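Local coordinates for protein isocitrate dehydrogenase [NAD] subunit 1 (Saccharomyces cerevisiae, PDB 3BLX) that takes part in the NAD-dependent oxidative decarboxylation of isocitrate to 2-oxoglutarate in the mitochondrial citric acid cycle, as one of two subunit types of an allosteric octamer, at residues Asn44-Trp49 with Leu302-Tyr307; Arg17-Leu22 with Lys71-Gly76; Gly282-Asn287 with Ser332-Asp337; Gly252-Val257 with Val276-Lys281. All coordinates share one frame; numbering follows the deposited sequence.

Two pairs of neighbouring contacts mark two regions of the subunit. Contacts 1 and 2, centres about 12 Å apart, share one sheet, in which strand 17-25 lies between the parallel strands 47-51 and 75-80; a salt bridge from Asp-48 to Arg-17 joins them. Contacts 3 and 4, centres about 13 Å apart, involve the start of helix 335-347 and the loops before helix 289-302 and strand 258-262. Between the pairs the centres are 25 to 28 Å apart. Along the chain contact 1 encloses contact 4, crosses contacts 2 and 3, and ties an early strand to late helices, building one compact unit. Contacts 1, 2 and 4 lie where subunits of the octamer meet.

Contact 1. Residues Asn44-Trp49 with Leu302-Tyr307; sequences NIPIDW and LGLNEY
Ile-45 lies over one face of the Tyr-307 ring, with its CG1 above the CD2-CE2 side, 3.3 Å from Tyr-307 CD2. The CD1 methyl of the isoleucine also meets CD2 and reaches back to Tyr-307 CB at 3.9 Å. The two side chains run past each other in opposite directions. A first torsion of -66° places CG1 of Ile-45 beside its own backbone N and sends the other branch, CG2, anti to that N; CG2 meets Leu-304 CD1 at 3.8 Å. One residue thus divides its branches between an aromatic face and a leucine methyl. Pro-46, centre of an inverse gamma turn, approaches the tyrosine obliquely, with CD 4.2 Å from Tyr-307 CE1. Farther along, Ile-47 CD1 touches Leu-302 CD1 at 3.9 Å, and Phe-40 of helix 27-42 packs on both isoleucines. Tyr-307 OH lies 3.8 Å from Asn-44 O, a contact of packing only. An alanine in place of Tyr-307 would take away the ring and is likely to leave a gap over CG1 and CD1 of Ile-45 and beside the ring of Pro-46. Structurally, the turn between helix 27-42 and strand 47-51, which opens with a Schellman motif at Asn-44, is packed against the bend between helices 289-302 and 306-320, where a second Schellman motif sits at Gly-303. Since the two segments share no hydrogen bond, their association is one of apolar shape, with branched aliphatic groups and one aromatic face supplying the fit.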
# COMPACT_ATOMS: atom_id res chain seq x y z
N ASN E 44 15.27 -12.32 37.87
CA ASN E 44 15.95 -11.22 37.22
C ASN E 44 15.98 -11.33 35.68
O ASN E 44 17.05 -11.34 35.05
CB ASN E 44 17.35 -11.04 37.79
CG ASN E 44 17.81 -9.59 37.75
OD1 ASN E 44 17.07 -8.67 38.10
ND2 ASN E 44 19.04 -9.39 37.33
N ILE E 45 14.79 -11.43 35.10
CA ILE E 45 14.62 -11.59 33.66
C ILE E 45 14.62 -10.21 33.01
O ILE E 45 14.11 -9.24 33.59
CB ILE E 45 13.29 -12.36 33.35
CG1 ILE E 45 13.40 -13.80 33.86
CG2 ILE E 45 12.96 -12.38 31.87
CD1 ILE E 45 12.17 -14.65 33.63
N PRO E 46 15.22 -10.11 31.80
CA PRO E 46 15.39 -8.84 31.08
C PRO E 46 14.09 -8.38 30.41
O PRO E 46 14.02 -8.19 29.20
CB PRO E 46 16.44 -9.16 30.00
CG PRO E 46 16.78 -10.61 30.15
CD PRO E 46 15.76 -11.25 31.03
N ILE E 47 13.05 -8.22 31.21
CA ILE E 47 11.78 -7.78 30.69
C ILE E 47 11.29 -6.58 31.47
O ILE E 47 11.25 -6.60 32.69
CB ILE E 47 10.76 -8.93 30.73
CG1 ILE E 47 11.12 -9.98 29.69
CG2 ILE E 47 9.36 -8.40 30.49
CD1 ILE E 47 10.14 -11.09 29.57
N ASP E 48 10.95 -5.52 30.75
CA ASP E 48 10.31 -4.35 31.32
C ASP E 48 8.83 -4.34 30.96
O ASP E 48 8.46 -4.39 29.79
CB ASP E 48 10.98 -3.08 30.81
CG ASP E 48 12.41 -2.88 31.33
OD1 ASP E 48 12.77 -3.46 32.38
OD2 ASP E 48 13.18 -2.13 30.68
N TRP E 49 7.96 -4.30 31.96
CA TRP E 49 6.54 -4.28 31.69
C TRP E 49 6.07 -2.89 31.33
O TRP E 49 6.45 -1.92 31.97
CB TRP E 49 5.77 -4.77 32.89
CG TRP E 49 6.25 -6.10 33.41
CD1 TRP E 49 6.94 -6.32 34.56
CD2 TRP E 49 6.03 -7.38 32.81
NE1 TRP E 49 7.18 -7.66 34.71
CE2 TRP E 49 6.63 -8.34 33.65
CE3 TRP E 49 5.38 -7.82 31.65
CZ2 TRP E 49 6.60 -9.69 33.38
CZ3 TRP E 49 5.38 -9.17 31.36
CH2 TRP E 49 5.98 -10.09 32.22
N LEU E 302 10.01 -15.30 23.02
CA LEU E 302 10.96 -14.21 23.02
C LEU E 302 12.39 -14.69 22.83
O LEU E 302 13.31 -13.88 22.72
CB LEU E 302 10.86 -13.46 24.33
CG LEU E 302 9.63 -12.59 24.41
CD1 LEU E 302 9.51 -12.00 25.80
CD2 LEU E 302 9.74 -11.50 23.38
N GLY E 303 12.58 -16.01 22.81
CA GLY E 303 13.89 -16.62 22.69
C GLY E 303 14.66 -16.80 23.98
O GLY E 303 15.79 -17.30 23.98
N LEU E 304 14.06 -16.37 25.10
CA LEU E 304 14.63 -16.63 26.40
C LEU E 304 14.55 -18.13 26.59
O LEU E 304 15.27 -18.87 25.93
CB LEU E 304 13.88 -15.84 27.46
CG LEU E 304 14.08 -14.33 27.21
CD1 LEU E 304 13.33 -13.48 28.22
CD2 LEU E 304 15.57 -13.92 27.16
N ASN E 305 13.69 -18.61 27.46
CA ASN E 305 13.40 -20.05 27.50
C ASN E 305 14.39 -21.01 28.21
O ASN E 305 14.07 -22.15 28.51
CB ASN E 305 12.92 -20.58 26.12
CG ASN E 305 14.05 -21.02 25.22
OD1 ASN E 305 15.06 -21.54 25.68
ND2 ASN E 305 13.88 -20.82 23.91
N GLU E 306 15.59 -20.53 28.51
CA GLU E 306 16.36 -21.16 29.56
C GLU E 306 15.57 -20.80 30.80
O GLU E 306 15.20 -21.68 31.58
CB GLU E 306 17.77 -20.57 29.64
CG GLU E 306 18.50 -20.49 28.28
CD GLU E 306 18.18 -19.20 27.46
OE1 GLU E 306 17.77 -18.17 28.05
OE2 GLU E 306 18.37 -19.24 26.22
N TYR E 307 15.26 -19.51 30.94
CA TYR E 307 14.38 -19.03 32.01
C TYR E 307 13.02 -19.77 32.01
O TYR E 307 12.41 -19.99 33.06
CB TYR E 307 14.10 -17.55 31.84
CG TYR E 307 15.27 -16.62 32.09
CD1 TYR E 307 16.02 -16.11 31.03
CD2 TYR E 307 15.60 -16.22 33.37
CE1 TYR E 307 17.07 -15.25 31.26
CE2 TYR E 307 16.64 -15.36 33.61
CZ TYR E 307 17.38 -14.87 32.55
OH TYR E 307 18.42 -14.01 32.79

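Contact 2. Residues Arg17-Leu22 with Lys71-Gly76; sequences RFTVTL and KRNKIG
Thr-21 makes two hydrogen bonds with the segment 71-76, giving one from its backbone N and accepting one at OG1. Its N donates to Ile-75 O at 3.1 Å, with an N-H...O angle of 147°. Asn-73 ND2 donates to Thr-21 OG1 at 3.0 Å, the oxygen lying 27° out of the amide plane. Outside the two segments, OG1 is also hydrogen-bonded to Ser-69 OG, and Asn-73 ND2 to Glu-50 OE2, so the threonine hydroxyl and the amide belong to a small buried polar network. With CG beside the backbone N, chi1 -53°, Asn-73 turns its amide toward strand 17-25, where it crosses the Thr-21 side chain at about a right angle and brings ND2 to OG1. The rest is packing: Asn-73 CB rests 3.3 Å from Thr-19 O, while Thr-19 CG2 lies 3.7 Å from Asn-73 OD1. Val-20 CB comes within 3.7 Å of Ile-75 O. Strands 17-25 and 75-80 are joined by a parallel bridge between Thr-21 and Gly-76, made by the bond from Thr-21 N to Ile-75 O, with a CA-H...O contact of 3.3 Å from Gly-76 CA to Thr-21 O beside it. Helix 60-73 completes a beta-alpha-beta crossover from strand 47-51 to strand 75-80, the two strands flanking strand 17-25. A leucine replacing Asn-73 would probably deprive Thr-21 OG1 and Glu-50 of a donor and put an apolar group among their oxygens. The chemistry implies that the end of the helix is tied to the sheet by an amide with two acceptors, while backbone pairing sets how the strands lie.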
# COMPACT_ATOMS: atom_id res chain seq x y z
N ARG E 17 17.09 -5.79 26.77
CA ARG E 17 15.80 -5.82 27.48
C ARG E 17 14.55 -5.69 26.59
O ARG E 17 14.40 -4.74 25.80
CB ARG E 17 15.73 -4.70 28.51
CG ARG E 17 16.70 -4.81 29.63
CD ARG E 17 16.27 -3.92 30.79
NE ARG E 17 16.63 -4.61 32.01
CZ ARG E 17 15.81 -5.36 32.74
NH1 ARG E 17 14.53 -5.47 32.41
NH2 ARG E 17 16.28 -5.97 33.81
N PHE E 18 13.63 -6.62 26.74
CA PHE E 18 12.37 -6.53 26.02
C PHE E 18 11.36 -5.67 26.75
O PHE E 18 11.27 -5.74 27.96
CB PHE E 18 11.77 -7.88 25.88
CG PHE E 18 12.60 -8.83 25.10
CD1 PHE E 18 12.48 -8.89 23.73
CD2 PHE E 18 13.47 -9.70 25.73
CE1 PHE E 18 13.22 -9.80 22.99
CE2 PHE E 18 14.21 -10.61 25.01
CZ PHE E 18 14.08 -10.65 23.64
N THR E 19 10.61 -4.85 26.02
CA THR E 19 9.45 -4.18 26.58
C THR E 19 8.21 -4.98 26.19
O THR E 19 7.90 -5.07 25.02
CB THR E 19 9.29 -2.77 26.04
OG1 THR E 19 10.46 -2.02 26.35
CG2 THR E 19 8.09 -2.09 26.68
N VAL E 20 7.53 -5.59 27.15
CA VAL E 20 6.27 -6.26 26.82
C VAL E 20 5.03 -5.64 27.47
O VAL E 20 5.05 -5.21 28.61
CB VAL E 20 6.33 -7.79 27.00
CG1 VAL E 20 7.76 -8.25 27.24
CG2 VAL E 20 5.38 -8.23 28.08
N THR E 21 3.96 -5.58 26.70
CA THR E 21 2.68 -5.09 27.20
C THR E 21 2.13 -6.01 28.29
O THR E 21 2.14 -7.26 28.15
CB THR E 21 1.67 -4.93 26.05
OG1 THR E 21 2.20 -3.99 25.11
CG2 THR E 21 0.33 -4.39 26.53
N LEU E 22 1.68 -5.41 29.38
CA LEU E 22 1.05 -6.16 30.46
C LEU E 22 -0.33 -5.60 30.69
O LEU E 22 -0.49 -4.41 31.00
CB LEU E 22 1.88 -6.07 31.74
CG LEU E 22 1.37 -6.98 32.86
CD1 LEU E 22 1.27 -8.38 32.35
CD2 LEU E 22 2.32 -6.94 33.98
N LYS E 71 0.91 -2.50 19.39
CA LYS E 71 1.46 -2.13 18.11
C LYS E 71 2.95 -1.78 18.22
O LYS E 71 3.73 -2.08 17.31
CB LYS E 71 0.66 -0.99 17.51
CG LYS E 71 -0.55 -1.50 16.74
CD LYS E 71 -1.69 -0.49 16.67
CE LYS E 71 -1.71 0.28 15.36
NZ LYS E 71 -3.01 0.98 15.27
N ARG E 72 3.31 -1.16 19.35
CA ARG E 72 4.69 -0.79 19.61
C ARG E 72 5.52 -1.98 20.05
O ARG E 72 6.62 -2.17 19.58
CB ARG E 72 4.75 0.27 20.68
CG ARG E 72 4.14 1.59 20.31
CD ARG E 72 4.59 2.68 21.26
NE ARG E 72 4.04 2.48 22.60
CZ ARG E 72 2.82 2.85 22.95
NH1 ARG E 72 2.03 3.44 22.05
NH2 ARG E 72 2.37 2.65 24.18
N ASN E 73 5.00 -2.79 20.95
CA ASN E 73 5.83 -3.82 21.56
C ASN E 73 5.75 -5.17 20.86
O ASN E 73 6.69 -5.94 20.89
CB ASN E 73 5.50 -3.97 23.05
CG ASN E 73 5.57 -2.67 23.80
OD1 ASN E 73 6.30 -1.75 23.42
ND2 ASN E 73 4.84 -2.60 24.89
N LYS E 74 4.60 -5.46 20.23
CA LYS E 74 4.36 -6.71 19.50
C LYS E 74 4.05 -7.94 20.35
O LYS E 74 3.51 -8.90 19.85
CB LYS E 74 5.52 -7.05 18.54
CG LYS E 74 6.03 -5.90 17.69
CD LYS E 74 4.95 -5.31 16.85
CE LYS E 74 5.52 -4.48 15.71
NZ LYS E 74 6.30 -3.33 16.25
N ILE E 75 4.44 -7.92 21.61
CA ILE E 75 4.24 -9.04 22.52
C ILE E 75 3.48 -8.58 23.76
O ILE E 75 3.73 -7.51 24.32
CB ILE E 75 5.60 -9.64 22.95
CG1 ILE E 75 6.36 -10.06 21.71
CG2 ILE E 75 5.38 -10.90 23.75
CD1 ILE E 75 5.61 -11.11 20.88
N GLY E 76 2.55 -9.41 24.22
CA GLY E 76 1.77 -9.04 25.39
C GLY E 76 1.43 -10.17 26.33
O GLY E 76 1.34 -11.33 25.93

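Contact 3. Residues Gly282-Asn287 with Ser332-Asp337; sequences GQNVAN and SSSTTD
Asn-284 and Thr-335 form the close-packed side of this contact. Thr-335 N donates to Asn-284 O at 3.0 Å, with an N-H...O angle of 156°, but it comes from above the carbonyl plane, 57° out of it. The CG2 methyl of the threonine points at the backbone of Ala-286, and Thr-335 is buried there, beside Pro-288 and Glu-31. On the outer side the fit is polar and more open. Asn-284, with CG anti to its backbone N at chi1 -153°, extends its amide across the first turn of helix 335-347. Ser-334 OG donates a weak bond to Asn-284 OD1 at 2.9 Å, and the same carboxamide oxygen lies 3.4 Å from CB of the solvent-exposed Thr-336. Ser-334 OG also accepts from Asp-337 N at 3.1 Å, and Ser-334 N gives a weak bond to Asp-337 OD2 at 3.3 Å. This reciprocal pair is a capping box at the start of the helix, and Asn-284 adds a link from the loop to its serine; the cap hydroxyl is therefore engaged both as donor and as acceptor. The loop itself leads on to helix 289-302, whose opening turn is capped by the side chain of Asn-287, with Asp-328 holding the other end of that amide. In this corner helix 335-347, the last of the chain, meets the approach to helix 289-302, while Val-28 and Glu-31 of helix 27-42 cover Ala-286.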
# COMPACT_ATOMS: atom_id res chain seq x y z
N GLY E 282 -12.70 -15.00 46.52
CA GLY E 282 -12.17 -14.58 47.79
C GLY E 282 -10.87 -13.87 47.47
O GLY E 282 -10.43 -13.86 46.33
N GLN E 283 -10.25 -13.26 48.48
CA GLN E 283 -8.97 -12.59 48.30
C GLN E 283 -7.78 -13.57 48.37
O GLN E 283 -7.74 -14.46 49.23
CB GLN E 283 -8.79 -11.49 49.35
CG GLN E 283 -9.80 -10.36 49.25
CD GLN E 283 -9.99 -9.90 47.83
OE1 GLN E 283 -9.04 -9.84 47.05
NE2 GLN E 283 -11.23 -9.57 47.47
N ASN E 284 -6.83 -13.41 47.46
CA ASN E 284 -5.61 -14.21 47.44
C ASN E 284 -5.79 -15.72 47.45
O ASN E 284 -5.03 -16.42 48.11
CB ASN E 284 -4.72 -13.81 48.60
CG ASN E 284 -3.25 -14.06 48.32
OD1 ASN E 284 -2.50 -14.51 49.19
ND2 ASN E 284 -2.84 -13.78 47.08
N VAL E 285 -6.76 -16.23 46.69
CA VAL E 285 -7.00 -17.68 46.68
C VAL E 285 -6.84 -18.33 45.30
O VAL E 285 -6.77 -19.56 45.20
CB VAL E 285 -8.40 -18.04 47.25
CG1 VAL E 285 -8.50 -17.64 48.70
CG2 VAL E 285 -9.49 -17.37 46.46
N ALA E 286 -6.80 -17.50 44.26
CA ALA E 286 -6.83 -17.96 42.86
C ALA E 286 -5.56 -18.72 42.42
O ALA E 286 -4.48 -18.42 42.90
CB ALA E 286 -7.09 -16.79 41.95
N ASN E 287 -5.70 -19.70 41.54
CA ASN E 287 -4.54 -20.43 41.03
C ASN E 287 -3.84 -19.65 39.93
O ASN E 287 -4.45 -19.35 38.91
CB ASN E 287 -4.97 -21.80 40.50
CG ASN E 287 -3.80 -22.76 40.38
OD1 ASN E 287 -2.64 -22.37 40.56
ND2 ASN E 287 -4.10 -24.02 40.07
N SER E 332 -4.48 -25.70 50.29
CA SER E 332 -5.17 -24.76 51.16
C SER E 332 -4.38 -23.47 51.30
O SER E 332 -4.74 -22.58 52.07
CB SER E 332 -5.43 -25.38 52.53
OG SER E 332 -4.28 -26.09 52.98
N SER E 333 -3.30 -23.37 50.53
CA SER E 333 -2.47 -22.17 50.54
C SER E 333 -3.01 -21.07 49.63
O SER E 333 -3.75 -21.33 48.68
CB SER E 333 -1.06 -22.55 50.13
OG SER E 333 -0.78 -23.85 50.60
N SER E 334 -2.63 -19.84 49.93
CA SER E 334 -3.00 -18.67 49.14
C SER E 334 -2.13 -18.57 47.88
O SER E 334 -1.12 -19.26 47.75
CB SER E 334 -2.80 -17.40 49.96
OG SER E 334 -1.42 -17.07 50.07
N THR E 335 -2.51 -17.68 46.95
CA THR E 335 -1.78 -17.59 45.70
C THR E 335 -0.36 -17.11 46.02
O THR E 335 0.59 -17.59 45.44
CB THR E 335 -2.49 -16.72 44.58
OG1 THR E 335 -1.76 -15.53 44.32
CG2 THR E 335 -3.90 -16.35 44.95
N THR E 336 -0.25 -16.21 46.98
CA THR E 336 1.03 -15.72 47.49
C THR E 336 1.94 -16.83 48.05
O THR E 336 3.13 -16.86 47.76
CB THR E 336 0.80 -14.65 48.57
OG1 THR E 336 0.74 -13.38 47.94
CG2 THR E 336 1.92 -14.64 49.59
N ASP E 337 1.37 -17.74 48.84
CA ASP E 337 2.13 -18.85 49.38
C ASP E 337 2.69 -19.68 48.23
O ASP E 337 3.86 -20.06 48.23
CB ASP E 337 1.26 -19.75 50.28
CG ASP E 337 0.84 -19.05 51.58
OD1 ASP E 337 1.53 -18.08 52.01
OD2 ASP E 337 -0.18 -19.48 52.18

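Contact 4. Residues Gly252-Val257 with Val276-Lys281; sequences GGPGLV and VGLDIK
Pro-254 and Leu-278 bring two turns together, their CA atoms 6.2 Å apart: Pro-254 opens a 3-10 turn that spans 254-256, and Leu-278 is the centre of an inverse gamma turn closed by a weak bond from Asp-279 N to Gly-277 O. The proline is the part that enters the other segment. Its CG is 3.8 Å from Val-276 CG2 and lies 3.7 Å from Gly-277 N, so this atom faces both a methyl and a backbone amide. The neighbouring CD meets Leu-278 CD2 at 3.7 Å, and the same methyl lies 3.7 Å from Gly-255 N. The two methyls are on opposite sides of the proline ring plane, that of the leucine over one face and that of the valine beyond the other, out past the CB-CG rim; both side chains cross the proline at a slant. The glycines ahead of it belong to the geometry of the turn. Gly-252 ends helix 237-251 in a Schellman motif with positive phi, and Gly-253 also has a positive phi; at either residue the backbone angles would jam a CB against the preceding carbonyl oxygen. In the fold, the 3-10 turn leads into strand 258-262, which pairs antiparallel with strand 267-269, and the segment 276-281 follows that pair, so the contact brings together the chain before and after it. Subunit 2 of the enzyme borders this contact as well, with its Leu-226 packing on Pro-254 and its Asn-223 on Val-276. The side chain of Val-276 is about 9 Å from that of Arg-129, which probably binds substrate, as in related enzymes.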
# COMPACT_ATOMS: atom_id res chain seq x y z
N GLY E 252 -8.15 -30.87 35.40
CA GLY E 252 -8.32 -30.34 36.74
C GLY E 252 -8.77 -28.89 36.85
O GLY E 252 -8.68 -28.28 37.93
N GLY E 253 -9.23 -28.32 35.75
CA GLY E 253 -9.81 -26.99 35.78
C GLY E 253 -9.03 -25.91 35.05
O GLY E 253 -7.85 -26.08 34.75
N PRO E 254 -9.69 -24.77 34.80
CA PRO E 254 -9.21 -23.61 34.05
C PRO E 254 -7.91 -23.07 34.61
O PRO E 254 -7.15 -22.46 33.86
CB PRO E 254 -10.30 -22.56 34.31
CG PRO E 254 -11.45 -23.30 34.81
CD PRO E 254 -10.94 -24.48 35.52
N GLY E 255 -7.68 -23.27 35.90
CA GLY E 255 -6.51 -22.73 36.56
C GLY E 255 -5.20 -23.35 36.13
O GLY E 255 -4.15 -22.87 36.52
N LEU E 256 -5.26 -24.40 35.30
CA LEU E 256 -4.07 -25.15 34.88
C LEU E 256 -3.77 -25.11 33.38
O LEU E 256 -2.88 -25.83 32.90
CB LEU E 256 -4.25 -26.61 35.27
CG LEU E 256 -4.59 -26.80 36.74
CD1 LEU E 256 -5.08 -28.22 37.00
CD2 LEU E 256 -3.38 -26.48 37.54
N VAL E 257 -4.50 -24.27 32.66
CA VAL E 257 -4.49 -24.26 31.20
C VAL E 257 -3.73 -23.10 30.60
O VAL E 257 -4.23 -21.98 30.63
CB VAL E 257 -5.91 -24.12 30.68
CG1 VAL E 257 -5.88 -24.12 29.16
CG2 VAL E 257 -6.78 -25.22 31.23
N VAL E 276 -12.85 -19.61 33.08
CA VAL E 276 -14.28 -19.87 33.02
C VAL E 276 -14.83 -20.24 34.41
O VAL E 276 -15.42 -19.39 35.10
CB VAL E 276 -14.58 -20.97 31.96
CG1 VAL E 276 -14.90 -20.35 30.57
CG2 VAL E 276 -13.41 -21.97 31.88
N GLY E 277 -14.63 -21.49 34.81
CA GLY E 277 -15.15 -21.97 36.08
C GLY E 277 -14.21 -21.71 37.25
O GLY E 277 -14.30 -22.37 38.30
N LEU E 278 -13.29 -20.75 37.06
CA LEU E 278 -12.46 -20.25 38.15
C LEU E 278 -13.23 -19.19 38.93
O LEU E 278 -12.92 -17.99 38.86
CB LEU E 278 -11.11 -19.71 37.66
CG LEU E 278 -9.92 -20.60 38.04
CD1 LEU E 278 -9.19 -20.06 39.28
CD2 LEU E 278 -10.32 -22.09 38.24
N ASP E 279 -14.25 -19.67 39.64
CA ASP E 279 -14.96 -18.90 40.65
C ASP E 279 -13.99 -18.74 41.81
O ASP E 279 -13.11 -17.85 41.78
CB ASP E 279 -16.23 -19.63 41.14
CG ASP E 279 -17.04 -20.26 40.01
OD1 ASP E 279 -16.50 -20.46 38.90
OD2 ASP E 279 -18.24 -20.56 40.24
N ILE E 280 -14.11 -19.63 42.80
CA ILE E 280 -13.34 -19.53 44.05
C ILE E 280 -13.19 -18.04 44.39
O ILE E 280 -12.09 -17.47 44.30
CB ILE E 280 -11.93 -20.25 43.97
CG1 ILE E 280 -11.48 -20.49 42.51
CG2 ILE E 280 -11.92 -21.57 44.76
CD1 ILE E 280 -12.00 -21.81 41.87
N LYS E 281 -14.30 -17.40 44.72
CA LYS E 281 -14.22 -15.97 44.96
C LYS E 281 -13.81 -15.71 46.40
O LYS E 281 -14.45 -16.17 47.35
CB LYS E 281 -15.49 -15.20 44.55
CG LYS E 281 -15.17 -13.90 43.76
CD LYS E 281 -14.06 -13.04 44.44
CE LYS E 281 -13.64 -11.77 43.65
NZ LYS E 281 -12.48 -11.04 44.30